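Local structure of protein-tyrosine-phosphatase (Chaetomium thermophilum var. thermophilum DSM 1495, 5M43) at residues 4-9 and 143-148; 10-15 and 112-117; 133-138 and 165-170; 64-69 and 160-165. The protein probably removes phosphate from tyrosine, serine and threonine side chains of proteins, this chain being the dual-specificity phosphatase domain of Yvh1. All blocks are in the same frame, centred on the assembly; numbering follows the deposited sequence. Where two conformers were deposited one is given.

Contact 1 (4-9 and 143-148)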
loop_
_atom_site.group_PDB
_atom_site.type_symbol
_atom_site.label_atom_id
_atom_site.label_comp_id
_atom_site.label_asym_id
_atom_site.label_seq_id
_atom_site.Cartn_x
_atom_site.Cartn_y
_atom_site.Cartn_z
ATOM N N ASN A 4 1.167 -10.790 3.719
ATOM C CA ASN A 4 1.025 -10.459 5.133
ATOM C C ASN A 4 -0.014 -9.381 5.367
ATOM O O ASN A 4 -0.150 -8.435 4.586
ATOM C CB ASN A 4 2.352 -10.014 5.708
ATOM C CG ASN A 4 3.333 -11.160 5.795
ATOM O OD1 ASN A 4 3.081 -12.191 6.452
ATOM N ND2 ASN A 4 4.416 -11.038 5.057
ATOM N N ARG A 5 -0.778 -9.560 6.444
ATOM C CA ARG A 5 -1.817 -8.583 6.805
ATOM C C ARG A 5 -1.206 -7.463 7.630
ATOM O O ARG A 5 -0.561 -7.703 8.671
ATOM C CB ARG A 5 -2.899 -9.313 7.603
ATOM C CG ARG A 5 -4.137 -8.386 7.866
ATOM C CD ARG A 5 -5.068 -9.037 8.925
ATOM N NE ARG A 5 -6.269 -8.218 9.181
ATOM C CZ ARG A 5 -6.260 -7.178 9.982
ATOM N NH1 ARG A 5 -5.130 -6.873 10.633
ATOM N NH2 ARG A 5 -7.444 -6.528 10.261
ATOM N N ILE A 6 -1.481 -6.198 7.211
ATOM C CA ILE A 6 -0.982 -5.059 7.971
ATOM C C ILE A 6 -1.673 -4.971 9.340
ATOM O O ILE A 6 -2.897 -5.131 9.460
ATOM C CB ILE A 6 -1.241 -3.782 7.135
ATOM C CG1 ILE A 6 -0.510 -3.868 5.744
ATOM C CG2 ILE A 6 -0.806 -2.541 7.946
ATOM C CD1 ILE A 6 1.063 -4.043 5.893
ATOM N N LYS A 7 -0.898 -4.678 10.390
ATOM C CA LYS A 7 -1.435 -4.521 11.744
ATOM C C LYS A 7 -2.516 -3.440 11.795
ATOM O O LYS A 7 -2.385 -2.391 11.134
ATOM C CB LYS A 7 -0.277 -4.173 12.692
ATOM C CG LYS A 7 -0.682 -3.914 14.130
ATOM C CD LYS A 7 0.531 -3.513 14.977
ATOM C CE LYS A 7 0.072 -3.376 16.441
ATOM N NZ LYS A 7 1.223 -3.014 17.296
ATOM N N GLY A 8 -3.605 -3.754 12.490
ATOM C CA GLY A 8 -4.647 -2.765 12.638
ATOM C C GLY A 8 -5.992 -3.268 12.183
ATOM O O GLY A 8 -6.219 -4.459 12.017
ATOM N N ASP A 9 -6.938 -2.340 12.013
ATOM C CA ASP A 9 -8.306 -2.764 11.766
ATOM C C ASP A 9 -8.640 -2.932 10.289
ATOM O O ASP A 9 -9.763 -3.305 9.977
ATOM C CB ASP A 9 -9.259 -1.756 12.401
ATOM C CG ASP A 9 -9.112 -1.723 13.893
ATOM O OD1 ASP A 9 -8.824 -2.801 14.463
ATOM O OD2 ASP A 9 -9.334 -0.650 14.508
ATOM N N LEU A 143 6.883 2.883 8.907
ATOM C CA LEU A 143 7.652 1.738 8.424
ATOM C C LEU A 143 7.773 0.666 9.504
ATOM O O LEU A 143 7.651 -0.532 9.211
ATOM C CB LEU A 143 9.031 2.212 7.909
ATOM C CG LEU A 143 10.051 1.090 7.666
ATOM C CD1 LEU A 143 9.538 0.192 6.562
ATOM C CD2 LEU A 143 11.361 1.705 7.192
ATOM N N GLU A 144 8.067 1.058 10.748
ATOM C CA GLU A 144 8.180 0.037 11.804
ATOM C C GLU A 144 6.835 -0.628 12.074
ATOM O O GLU A 144 6.773 -1.834 12.398
ATOM C CB GLU A 144 8.710 0.654 13.087
ATOM C CG GLU A 144 10.102 1.195 12.966
ATOM C CD GLU A 144 11.029 0.109 12.494
ATOM O OE1 GLU A 144 10.967 -1.030 13.035
ATOM O OE2 GLU A 144 11.792 0.357 11.564
ATOM N N TRP A 145 5.749 0.120 11.887
ATOM C CA TRP A 145 4.416 -0.492 11.997
ATOM C C TRP A 145 4.227 -1.596 10.961
ATOM O O TRP A 145 3.789 -2.717 11.276
ATOM C CB TRP A 145 3.360 0.619 11.829
ATOM C CG TRP A 145 1.920 0.123 12.000
ATOM C CD1 TRP A 145 1.118 -0.445 11.051
ATOM C CD2 TRP A 145 1.166 0.200 13.176
ATOM N NE1 TRP A 145 -0.139 -0.721 11.590
ATOM C CE2 TRP A 145 -0.120 -0.340 12.898
ATOM C CE3 TRP A 145 1.446 0.671 14.458
ATOM C CZ2 TRP A 145 -1.152 -0.408 13.866
ATOM C CZ3 TRP A 145 0.395 0.587 15.446
ATOM C CH2 TRP A 145 -0.866 0.069 15.120
ATOM N N VAL A 146 4.579 -1.305 9.704
ATOM C CA VAL A 146 4.497 -2.308 8.657
ATOM C C VAL A 146 5.384 -3.499 9.001
ATOM O O VAL A 146 4.976 -4.648 8.811
ATOM C CB VAL A 146 4.893 -1.709 7.295
ATOM C CG1 VAL A 146 4.955 -2.791 6.219
ATOM C CG2 VAL A 146 3.795 -0.643 6.914
ATOM N N ARG A 147 6.597 -3.238 9.493
ATOM C CA ARG A 147 7.574 -4.305 9.776
ATOM C C ARG A 147 7.064 -5.265 10.862
ATOM O O ARG A 147 7.601 -6.401 10.978
ATOM C CB ARG A 147 8.898 -3.702 10.227
ATOM C CG ARG A 147 9.711 -3.246 9.021
ATOM C CD ARG A 147 10.899 -2.414 9.450
ATOM N NE ARG A 147 11.774 -2.244 8.293
ATOM C CZ ARG A 147 12.889 -1.541 8.318
ATOM N NH1 ARG A 147 13.263 -0.905 9.442
ATOM N NH2 ARG A 147 13.654 -1.480 7.226
ATOM N N GLU A 148 6.039 -4.882 11.633
ATOM C CA GLU A 148 5.526 -5.822 12.617
ATOM C C GLU A 148 4.915 -7.060 11.975
ATOM O O GLU A 148 4.863 -8.118 12.626
ATOM C CB GLU A 148 4.508 -5.129 13.536
ATOM C CG GLU A 148 5.158 -4.044 14.368
ATOM C CD GLU A 148 4.274 -3.530 15.470
ATOM O OE1 GLU A 148 3.670 -4.356 16.180
ATOM O OE2 GLU A 148 4.201 -2.291 15.629
HETATM O O HOH W 1 1.920 -4.346 9.846
#
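Trp145 and Lys7 meet through a direct hydrogen bond: the indole NE1 donates to Lys7 O at 2.8 Å, with an N-H...O angle of 147°. The oxygen lies at the ring edge, close to the indole plane, whereas NE1 approaches the carbonyl from above its own plane. A water joins the same two residues by their backbones, accepting from Lys7 N and donating to Trp145 O. In the modelled conformer of Glu148, one of two, its OE1 forms a salt bridge with Lys7 NZ at 3.0 Å; the bond is therefore less certain than the others.

With CG anti to the backbone N (chi1 177°) and an extended chain beyond, Lys7 runs over one indole face. Its CD sits 3.8 Å from the centroid of the Trp145 six-membered ring in a CH-pi contact, while NZ adds an off-centre cation-pi contact. A leucine in place of Trp145 would probably leave Lys7 O without its indole donor and the lysine chain without a flat surface to lie on. Further in, Ile6 CD1 meets Val146 CG1 at 4.1 Å, and Ile6 CG2 reaches the Trp145 edge.

Strand 4-5 borders the mixed sheet, antiparallel to strand 12-15. The contact thus ties the C-terminal part of helix 135-147 to the loop that leaves this edge strand, in the alpha/beta fold of the dual-specificity phosphatase domain.

Contact 2 (10-15 and 112-117)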
loop_
_atom_site.group_PDB
_atom_site.type_symbol
_atom_site.label_atom_id
_atom_site.label_comp_id
_atom_site.label_asym_id
_atom_site.label_seq_id
_atom_site.Cartn_x
_atom_site.Cartn_y
_atom_site.Cartn_z
ATOM N N ASP A 10 -7.736 -2.659 9.375
ATOM C CA ASP A 10 -8.066 -2.729 7.963
ATOM C C ASP A 10 -7.677 -4.084 7.419
ATOM O O ASP A 10 -6.576 -4.574 7.691
ATOM C CB ASP A 10 -7.277 -1.654 7.161
ATOM C CG ASP A 10 -7.571 -0.231 7.643
ATOM O OD1 ASP A 10 -8.766 0.119 7.796
ATOM O OD2 ASP A 10 -6.592 0.478 7.932
ATOM N N GLU A 11 -8.481 -4.598 6.498
ATOM C CA GLU A 11 -8.111 -5.867 5.852
ATOM C C GLU A 11 -7.255 -5.533 4.636
ATOM O O GLU A 11 -7.669 -5.600 3.467
ATOM C CB GLU A 11 -9.341 -6.681 5.473
ATOM C CG GLU A 11 -10.215 -7.143 6.705
ATOM C CD GLU A 11 -9.354 -7.990 7.678
ATOM O OE1 GLU A 11 -9.505 -7.842 8.896
ATOM O OE2 GLU A 11 -8.519 -8.758 7.233
ATOM N N LEU A 12 -5.996 -5.245 4.938
ATOM C CA LEU A 12 -5.013 -4.694 4.024
ATOM C C LEU A 12 -3.821 -5.649 4.073
ATOM O O LEU A 12 -3.294 -5.914 5.168
ATOM C CB LEU A 12 -4.636 -3.303 4.509
ATOM C CG LEU A 12 -3.515 -2.593 3.713
ATOM C CD1 LEU A 12 -3.972 -2.457 2.246
ATOM C CD2 LEU A 12 -3.276 -1.216 4.319
ATOM N N PHE A 13 -3.354 -6.058 2.885
ATOM C CA PHE A 13 -2.294 -7.062 2.762
ATOM C C PHE A 13 -1.188 -6.539 1.884
ATOM O O PHE A 13 -1.409 -5.697 1.010
ATOM C CB PHE A 13 -2.849 -8.374 2.141
ATOM C CG PHE A 13 -3.761 -9.130 3.081
ATOM C CD1 PHE A 13 -5.089 -8.715 3.330
ATOM C CD2 PHE A 13 -3.281 -10.269 3.753
ATOM C CE1 PHE A 13 -5.927 -9.407 4.228
ATOM C CE2 PHE A 13 -4.140 -10.966 4.664
ATOM C CZ PHE A 13 -5.411 -10.536 4.894
ATOM N N VAL A 14 0.010 -7.096 2.079
ATOM C CA VAL A 14 1.187 -6.695 1.288
ATOM C C VAL A 14 1.970 -7.955 0.936
ATOM O O VAL A 14 2.035 -8.928 1.713
ATOM C CB VAL A 14 2.059 -5.717 2.094
ATOM C CG1 VAL A 14 2.659 -6.357 3.315
ATOM C CG2 VAL A 14 3.248 -5.170 1.242
ATOM N N GLY A 15 2.596 -7.917 -0.223
ATOM C CA GLY A 15 3.406 -9.048 -0.635
ATOM C C GLY A 15 4.104 -8.793 -1.939
ATOM O O GLY A 15 4.074 -7.680 -2.467
ATOM N N THR A 112 5.927 1.303 0.269
ATOM C CA THR A 112 5.760 2.753 0.178
ATOM C C THR A 112 4.301 3.141 -0.005
ATOM O O THR A 112 3.802 4.090 0.632
ATOM C CB THR A 112 6.628 3.272 -0.977
ATOM O OG1 THR A 112 8.006 3.028 -0.679
ATOM C CG2 THR A 112 6.371 4.820 -1.184
ATOM N N ALA A 113 3.594 2.416 -0.870
ATOM C CA ALA A 113 2.164 2.701 -1.049
ATOM C C ALA A 113 1.380 2.505 0.239
ATOM O O ALA A 113 0.499 3.327 0.555
ATOM C CB ALA A 113 1.614 1.800 -2.165
ATOM N N ILE A 114 1.681 1.438 0.984
ATOM C CA ILE A 114 0.948 1.183 2.235
ATOM C C ILE A 114 1.261 2.261 3.244
ATOM O O ILE A 114 0.369 2.747 3.931
ATOM C CB ILE A 114 1.303 -0.207 2.765
ATOM C CG1 ILE A 114 0.569 -1.193 1.848
ATOM C CG2 ILE A 114 0.942 -0.309 4.297
ATOM C CD1 ILE A 114 0.711 -2.590 2.228
ATOM N N ILE A 115 2.542 2.643 3.364
ATOM C CA ILE A 115 2.895 3.695 4.301
ATOM C C ILE A 115 2.159 4.988 3.939
ATOM O O ILE A 115 1.687 5.711 4.820
ATOM C CB ILE A 115 4.418 3.878 4.351
ATOM C CG1 ILE A 115 5.059 2.648 5.035
ATOM C CG2 ILE A 115 4.774 5.218 5.037
ATOM C CD1 ILE A 115 6.584 2.803 4.923
ATOM N N ALA A 116 2.096 5.329 2.635
ATOM C CA ALA A 116 1.381 6.548 2.256
ATOM C C ALA A 116 -0.064 6.519 2.732
ATOM O O ALA A 116 -0.596 7.544 3.177
ATOM C CB ALA A 116 1.414 6.725 0.737
ATOM N N TYR A 117 -0.709 5.356 2.609
ATOM C CA TYR A 117 -2.079 5.219 3.084
ATOM C C TYR A 117 -2.134 5.337 4.602
ATOM O O TYR A 117 -3.007 6.043 5.143
ATOM C CB TYR A 117 -2.617 3.881 2.581
ATOM C CG TYR A 117 -3.887 3.467 3.323
ATOM C CD1 TYR A 117 -5.110 3.949 2.972
ATOM C CD2 TYR A 117 -3.804 2.567 4.377
ATOM C CE1 TYR A 117 -6.261 3.567 3.690
ATOM C CE2 TYR A 117 -4.922 2.134 5.086
ATOM C CZ TYR A 117 -6.170 2.606 4.699
ATOM O OH TYR A 117 -7.305 2.260 5.413
#
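Ile114 projects from the helix as a bump whose terminal methyl presses on Val14: CD1 of Ile114 is 3.4 Å from Val14 CB, a snug fit, closer than two carbons normally come. Val14 CG2 and the carbonyl oxygen of Phe13 complete the seat of this methyl on the strand. Ile114 reaches so far because CG1 stands anti to the carbonyl carbon (chi1 -74°) and the chain then runs on extended.

The reciprocal bump is Leu12. Its CD2 enters the hollow between Ile114 and Tyr117, three residues apart on the helix, lying 4.3 Å from Ile114 CG2 and 3.8 Å from Tyr117 CE2. The leucine and tyrosine side chains pass alongside, running in opposite senses, and the methyl meets the ring obliquely. The side chain of Phe13 points away from the helix and meets the ring of His29 instead.

At the polar end, Asp10 OD2 comes to the Tyr117 ring edge, with carboxylate and ring planes 69° apart. Its 3.2 Å separation from Tyr117 OH is at most a weak hydrogen bond. Tyr122 OH is the stronger partner of OD2, and Lys121 NZ pairs with Asp10 OD1 while also bonding Tyr117 OH.

Strand 12-15 and helix 112-117 approach to 10.0 Å between axes, at 155° between their directions. This is layered alpha/beta packing, here by the helix that begins at the end of the HCxxGxxRS signature, the P-loop of cysteine-based phosphatases.

Contact 3 (133-138 and 165-170)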
loop_
_atom_site.group_PDB
_atom_site.type_symbol
_atom_site.label_atom_id
_atom_site.label_comp_id
_atom_site.label_asym_id
_atom_site.label_seq_id
_atom_site.Cartn_x
_atom_site.Cartn_y
_atom_site.Cartn_z
ATOM N N ILE A 133 7.665 16.499 16.083
ATOM C CA ILE A 133 7.524 15.343 15.205
ATOM C C ILE A 133 8.052 15.759 13.841
ATOM O O ILE A 133 7.575 16.738 13.256
ATOM C CB ILE A 133 6.061 14.872 15.107
ATOM C CG1 ILE A 133 5.999 13.548 14.363
ATOM C CG2 ILE A 133 5.138 15.921 14.420
ATOM C CD1 ILE A 133 6.795 12.531 15.040
ATOM N N SER A 134 9.088 15.092 13.365
ATOM C CA SER A 134 9.611 15.366 12.033
ATOM C C SER A 134 8.966 14.418 11.022
ATOM O O SER A 134 8.442 13.362 11.378
ATOM C CB SER A 134 11.135 15.197 12.006
ATOM O OG SER A 134 11.466 13.832 12.251
ATOM N N ALA A 135 8.999 14.812 9.746
ATOM C CA ALA A 135 8.526 13.879 8.722
ATOM C C ALA A 135 9.318 12.581 8.744
ATOM O O ALA A 135 8.755 11.505 8.556
ATOM C CB ALA A 135 8.619 14.528 7.341
ATOM N N LYS A 136 10.637 12.675 8.893
ATOM C CA LYS A 136 11.457 11.473 8.943
ATOM C C LYS A 136 11.003 10.562 10.070
ATOM O O LYS A 136 10.858 9.334 9.885
ATOM C CB LYS A 136 12.924 11.880 9.114
ATOM C CG LYS A 136 13.837 10.663 9.092
ATOM C CD LYS A 136 15.244 11.058 9.487
ATOM C CE LYS A 136 16.142 11.118 8.259
ATOM N NZ LYS A 136 16.885 9.785 8.191
ATOM N N GLU A 137 10.687 11.142 11.235
ATOM C CA GLU A 137 10.242 10.295 12.348
ATOM C C GLU A 137 8.861 9.704 12.079
ATOM O O GLU A 137 8.625 8.523 12.353
ATOM C CB GLU A 137 10.249 11.057 13.672
ATOM C CG GLU A 137 9.334 10.377 14.721
ATOM C CD GLU A 137 9.715 10.645 16.179
ATOM O OE1 GLU A 137 10.535 11.567 16.439
ATOM O OE2 GLU A 137 9.119 9.982 17.068
ATOM N N ALA A 138 7.953 10.475 11.473
ATOM C CA ALA A 138 6.618 9.930 11.208
ATOM C C ALA A 138 6.697 8.765 10.231
ATOM O O ALA A 138 6.076 7.707 10.425
ATOM C CB ALA A 138 5.715 11.060 10.684
ATOM N N MET A 165 8.146 13.941 1.947
ATOM C CA MET A 165 7.435 15.009 1.215
ATOM C C MET A 165 5.924 14.858 1.344
ATOM O O MET A 165 5.210 15.836 1.590
ATOM C CB MET A 165 7.804 14.989 -0.275
ATOM C CG MET A 165 9.255 14.907 -0.546
ATOM S SD MET A 165 9.643 15.171 -2.292
ATOM C CE MET A 165 9.457 13.775 -3.237
ATOM N N TRP A 166 5.427 13.639 1.144
ATOM C CA TRP A 166 3.987 13.346 1.285
ATOM C C TRP A 166 3.433 13.830 2.626
ATOM O O TRP A 166 2.427 14.570 2.683
ATOM C CB TRP A 166 3.837 11.836 1.116
ATOM C CG TRP A 166 2.422 11.279 1.280
ATOM C CD1 TRP A 166 1.998 10.348 2.200
ATOM C CD2 TRP A 166 1.287 11.594 0.458
ATOM N NE1 TRP A 166 0.657 10.090 2.008
ATOM C CE2 TRP A 166 0.206 10.802 0.934
ATOM C CE3 TRP A 166 1.096 12.439 -0.655
ATOM C CZ2 TRP A 166 -1.045 10.837 0.361
ATOM C CZ3 TRP A 166 -0.144 12.474 -1.233
ATOM C CH2 TRP A 166 -1.211 11.666 -0.715
ATOM N N TRP A 167 4.113 13.478 3.713
ATOM C CA TRP A 167 3.718 13.933 5.057
ATOM C C TRP A 167 3.734 15.448 5.161
ATOM O O TRP A 167 2.783 16.087 5.657
ATOM C CB TRP A 167 4.689 13.347 6.085
ATOM C CG TRP A 167 4.425 13.731 7.532
ATOM C CD1 TRP A 167 5.079 14.661 8.271
ATOM C CD2 TRP A 167 3.467 13.119 8.419
ATOM N NE1 TRP A 167 4.601 14.685 9.554
ATOM C CE2 TRP A 167 3.620 13.733 9.681
ATOM C CE3 TRP A 167 2.489 12.133 8.259
ATOM C CZ2 TRP A 167 2.807 13.396 10.784
ATOM C CZ3 TRP A 167 1.731 11.761 9.362
ATOM C CH2 TRP A 167 1.868 12.432 10.596
ATOM N N ASP A 168 4.844 16.063 4.751
ATOM C CA ASP A 168 4.949 17.509 4.872
ATOM C C ASP A 168 3.957 18.277 3.975
ATOM O O ASP A 168 3.665 19.442 4.264
ATOM C CB ASP A 168 6.387 17.967 4.560
ATOM C CG ASP A 168 7.375 17.757 5.729
ATOM O OD1 ASP A 168 6.916 17.563 6.881
ATOM O OD2 ASP A 168 8.609 17.808 5.480
ATOM N N MET A 169 3.472 17.686 2.888
ATOM C CA MET A 169 2.411 18.249 2.072
ATOM C C MET A 169 1.034 18.005 2.682
ATOM O O MET A 169 0.032 18.498 2.139
ATOM C CB MET A 169 2.476 17.711 0.621
ATOM C CG MET A 169 3.743 18.181 -0.191
ATOM S SD MET A 169 3.924 17.193 -1.694
ATOM C CE MET A 169 2.860 18.150 -2.831
ATOM N N GLY A 170 0.986 17.364 3.830
ATOM C CA GLY A 170 -0.312 17.091 4.460
ATOM C C GLY A 170 -1.058 15.899 3.891
ATOM O O GLY A 170 -2.278 15.789 4.093
HETATM O O HOH W 2 8.976 17.563 8.934
#
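Trp167 lays one face of its indole against Ala138, in a helix-helix contact between the start of helix 135-147 and the end of helix 157-168 of the phosphatase domain. Ala138 CB stands 3.7 Å from the centroid of the Trp167 six-membered ring, 16° off its normal, a CH-pi contact over the face. Ala135, one turn earlier, meets the five-membered part obliquely, its CB 3.7 Å from Trp167 CD1. The indole reaches across because CG is anti to the backbone N (chi1 180°), and the small alanines are consistent with the close approach: Ala135 and Trp167 have CA atoms 6.0 Å apart. A serine at Trp167 would probably open a gap beside Ala138 and strip both alanines of their apolar partner.

Each helix end here is defined by its own motif. Ser134 is the N-cap, its OG accepting from Glu137 N at 3.0 Å, while Gly170, with positive phi, closes helix 157-168 in a Schellman motif. The carboxylate of Asp168 faces the opening turn of the other helix, an arrangement that would probably suit the helix dipole. A water spans the two, accepting from Ala135 N and donating to Asp168 OD1, each at 2.9 Å.

Contact 4 (64-69 and 160-165)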
loop_
_atom_site.group_PDB
_atom_site.type_symbol
_atom_site.label_atom_id
_atom_site.label_comp_id
_atom_site.label_asym_id
_atom_site.label_seq_id
_atom_site.Cartn_x
_atom_site.Cartn_y
_atom_site.Cartn_z
ATOM N N ASP A 64 15.431 7.183 -8.066
ATOM C CA ASP A 64 15.079 8.252 -8.992
ATOM C C ASP A 64 13.675 8.124 -9.543
ATOM O O ASP A 64 13.322 8.844 -10.489
ATOM C CB ASP A 64 16.039 8.160 -10.171
ATOM C CG ASP A 64 16.033 6.732 -10.723
ATOM O OD1 ASP A 64 16.807 5.904 -10.188
ATOM O OD2 ASP A 64 15.189 6.388 -11.591
ATOM N N GLN A 65 12.882 7.174 -9.045
ATOM C CA GLN A 65 11.586 6.968 -9.622
ATOM C C GLN A 65 10.651 7.853 -8.827
ATOM O O GLN A 65 10.737 7.887 -7.597
ATOM C CB GLN A 65 11.184 5.501 -9.487
ATOM C CG GLN A 65 12.090 4.613 -10.399
ATOM C CD GLN A 65 11.582 4.673 -11.795
ATOM O OE1 GLN A 65 10.466 4.197 -12.093
ATOM N NE2 GLN A 65 12.374 5.266 -12.681
ATOM N N ASP A 66 9.701 8.474 -9.513
ATOM C CA ASP A 66 8.716 9.367 -8.864
ATOM C C ASP A 66 7.518 8.528 -8.453
ATOM O O ASP A 66 6.769 8.052 -9.304
ATOM C CB ASP A 66 8.315 10.451 -9.850
ATOM C CG ASP A 66 7.387 11.478 -9.270
ATOM O OD1 ASP A 66 6.881 11.317 -8.146
ATOM O OD2 ASP A 66 7.148 12.462 -10.035
ATOM N N ILE A 67 7.392 8.247 -7.148
ATOM C CA ILE A 67 6.207 7.578 -6.621
ATOM C C ILE A 67 5.286 8.608 -5.968
ATOM O O ILE A 67 4.070 8.365 -5.862
ATOM C CB ILE A 67 6.624 6.483 -5.639
ATOM C CG1 ILE A 67 5.459 5.530 -5.315
ATOM C CG2 ILE A 67 7.254 7.080 -4.417
ATOM C CD1 ILE A 67 6.048 4.159 -4.739
ATOM N N LEU A 68 5.825 9.765 -5.558
ATOM C CA LEU A 68 4.970 10.800 -4.951
ATOM C C LEU A 68 3.805 11.160 -5.864
ATOM O O LEU A 68 2.658 11.296 -5.409
ATOM C CB LEU A 68 5.792 12.065 -4.656
ATOM C CG LEU A 68 4.998 13.305 -4.150
ATOM C CD1 LEU A 68 4.398 12.959 -2.747
ATOM C CD2 LEU A 68 5.975 14.526 -4.143
ATOM N N ILE A 69 4.069 11.271 -7.173
ATOM C CA ILE A 69 3.021 11.689 -8.105
ATOM C C ILE A 69 1.823 10.736 -8.067
ATOM O O ILE A 69 0.677 11.130 -8.377
ATOM C CB ILE A 69 3.615 11.803 -9.528
ATOM C CG1 ILE A 69 2.572 12.314 -10.468
ATOM C CG2 ILE A 69 4.021 10.431 -10.020
ATOM C CD1 ILE A 69 2.220 13.719 -10.229
ATOM N N MET A 160 11.787 6.807 0.564
ATOM C CA MET A 160 11.696 7.342 1.928
ATOM C C MET A 160 11.624 8.861 1.903
ATOM O O MET A 160 10.797 9.450 2.613
ATOM C CB MET A 160 12.892 6.879 2.776
ATOM C CG MET A 160 12.842 5.356 3.008
ATOM S SD MET A 160 11.497 4.771 4.044
ATOM C CE MET A 160 12.108 5.312 5.620
ATOM N N ARG A 161 12.468 9.499 1.084
ATOM C CA ARG A 161 12.421 10.959 0.952
ATOM C C ARG A 161 11.053 11.424 0.466
ATOM O O ARG A 161 10.533 12.445 0.938
ATOM C CB ARG A 161 13.513 11.477 -0.011
ATOM C CG ARG A 161 14.883 11.259 0.569
ATOM C CD ARG A 161 16.028 11.869 -0.303
ATOM N NE ARG A 161 16.081 11.429 -1.706
ATOM C CZ ARG A 161 16.921 10.474 -2.153
ATOM N NH1 ARG A 161 16.962 10.149 -3.456
ATOM N NH2 ARG A 161 17.714 9.816 -1.303
ATOM N N GLN A 162 10.476 10.728 -0.516
ATOM C CA GLN A 162 9.187 11.157 -1.059
ATOM C C GLN A 162 8.070 10.966 -0.059
ATOM O O GLN A 162 7.105 11.710 -0.090
ATOM C CB GLN A 162 8.886 10.406 -2.360
ATOM C CG GLN A 162 9.947 10.748 -3.445
ATOM C CD GLN A 162 9.847 9.966 -4.718
ATOM O OE1 GLN A 162 10.835 9.321 -5.136
ATOM N NE2 GLN A 162 8.768 10.122 -5.422
ATOM N N LEU A 163 8.155 9.927 0.774
ATOM C CA LEU A 163 7.158 9.785 1.843
ATOM C C LEU A 163 7.246 10.925 2.839
ATOM O O LEU A 163 6.224 11.353 3.396
ATOM C CB LEU A 163 7.347 8.446 2.569
ATOM C CG LEU A 163 6.891 7.264 1.716
ATOM C CD1 LEU A 163 7.396 5.967 2.407
ATOM C CD2 LEU A 163 5.364 7.210 1.556
ATOM N N GLU A 164 8.461 11.433 3.091
ATOM C CA GLU A 164 8.583 12.609 3.945
ATOM C C GLU A 164 7.948 13.807 3.267
ATOM O O GLU A 164 7.238 14.591 3.921
ATOM C CB GLU A 164 10.056 12.895 4.287
ATOM C CG GLU A 164 10.698 11.852 5.230
ATOM C CD GLU A 164 12.229 11.970 5.271
ATOM O OE1 GLU A 164 12.865 11.007 5.747
ATOM O OE2 GLU A 164 12.765 12.985 4.803
ATOM N N MET A 165 8.146 13.941 1.947
ATOM C CA MET A 165 7.435 15.009 1.215
ATOM C C MET A 165 5.924 14.858 1.344
ATOM O O MET A 165 5.210 15.836 1.590
ATOM C CB MET A 165 7.804 14.989 -0.275
ATOM C CG MET A 165 9.255 14.907 -0.546
ATOM S SD MET A 165 9.643 15.171 -2.292
ATOM C CE MET A 165 9.457 13.775 -3.237
#
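Gln162 and Leu68 bury more surface than any other residues of this contact, and they mark its close-packed part. The extended Gln162 side chain (chi2 174°) pushes its amide end among Gln65 O, Ile67 N and Leu68 N. The amide is probably turned over in the model; flipped, its oxygen would face the two backbone nitrogens and its nitrogen the carbonyl, so hydrogen bonds are possible there but not established. Ile67 CG2 flanks the group, 3.9 Å from Gln162 CD, and the rest of Ile67 turns inward to Thr112, Val37 and Phe159. Leu68 CB rests 4.2 Å from Gln162 CB.

The exposed side is looser. Met165 bends at its last torsion (chi3 -83°), and its CE touches Leu68 CD2 at 3.7 Å, the one apolar side-chain contact found there. The CB of Asp66 points away from the helix, yet its carboxylate comes back toward it, and OD1 accepts from Ile69 N at 3.0 Å and 161°, an Asx motif.

The chemistry implies that a loop without regular structure is probably held largely by one buried amide, if its turned-over form makes the bonds the distances allow, while a single Leu68-Met165 touch adds to it at the margin.

How the contacts relate
All four contacts belong to one phosphatase domain. Contacts 1 and 2, with centres about 8 Å apart, reach neighbouring strands 4-5 and 12-15 of the same sheet; the chain spanned by contact 1 includes both segments of contact 2. Contacts 3 and 4, with centres about 12 Å apart, both use helix 157-168 and share Met165, while contact 3 also uses helix 135-147, whose far end serves contact 1. Helix 109-121 links the two groups: Ala116 O accepts a probable hydrogen bond from Trp166 NE1, and Thr112 packs on Ile67 and Leu163. Contact 2 closes before contact 3 opens, whereas contact 4 crosses the others along the chain, so segments distant in sequence join sheet and helices.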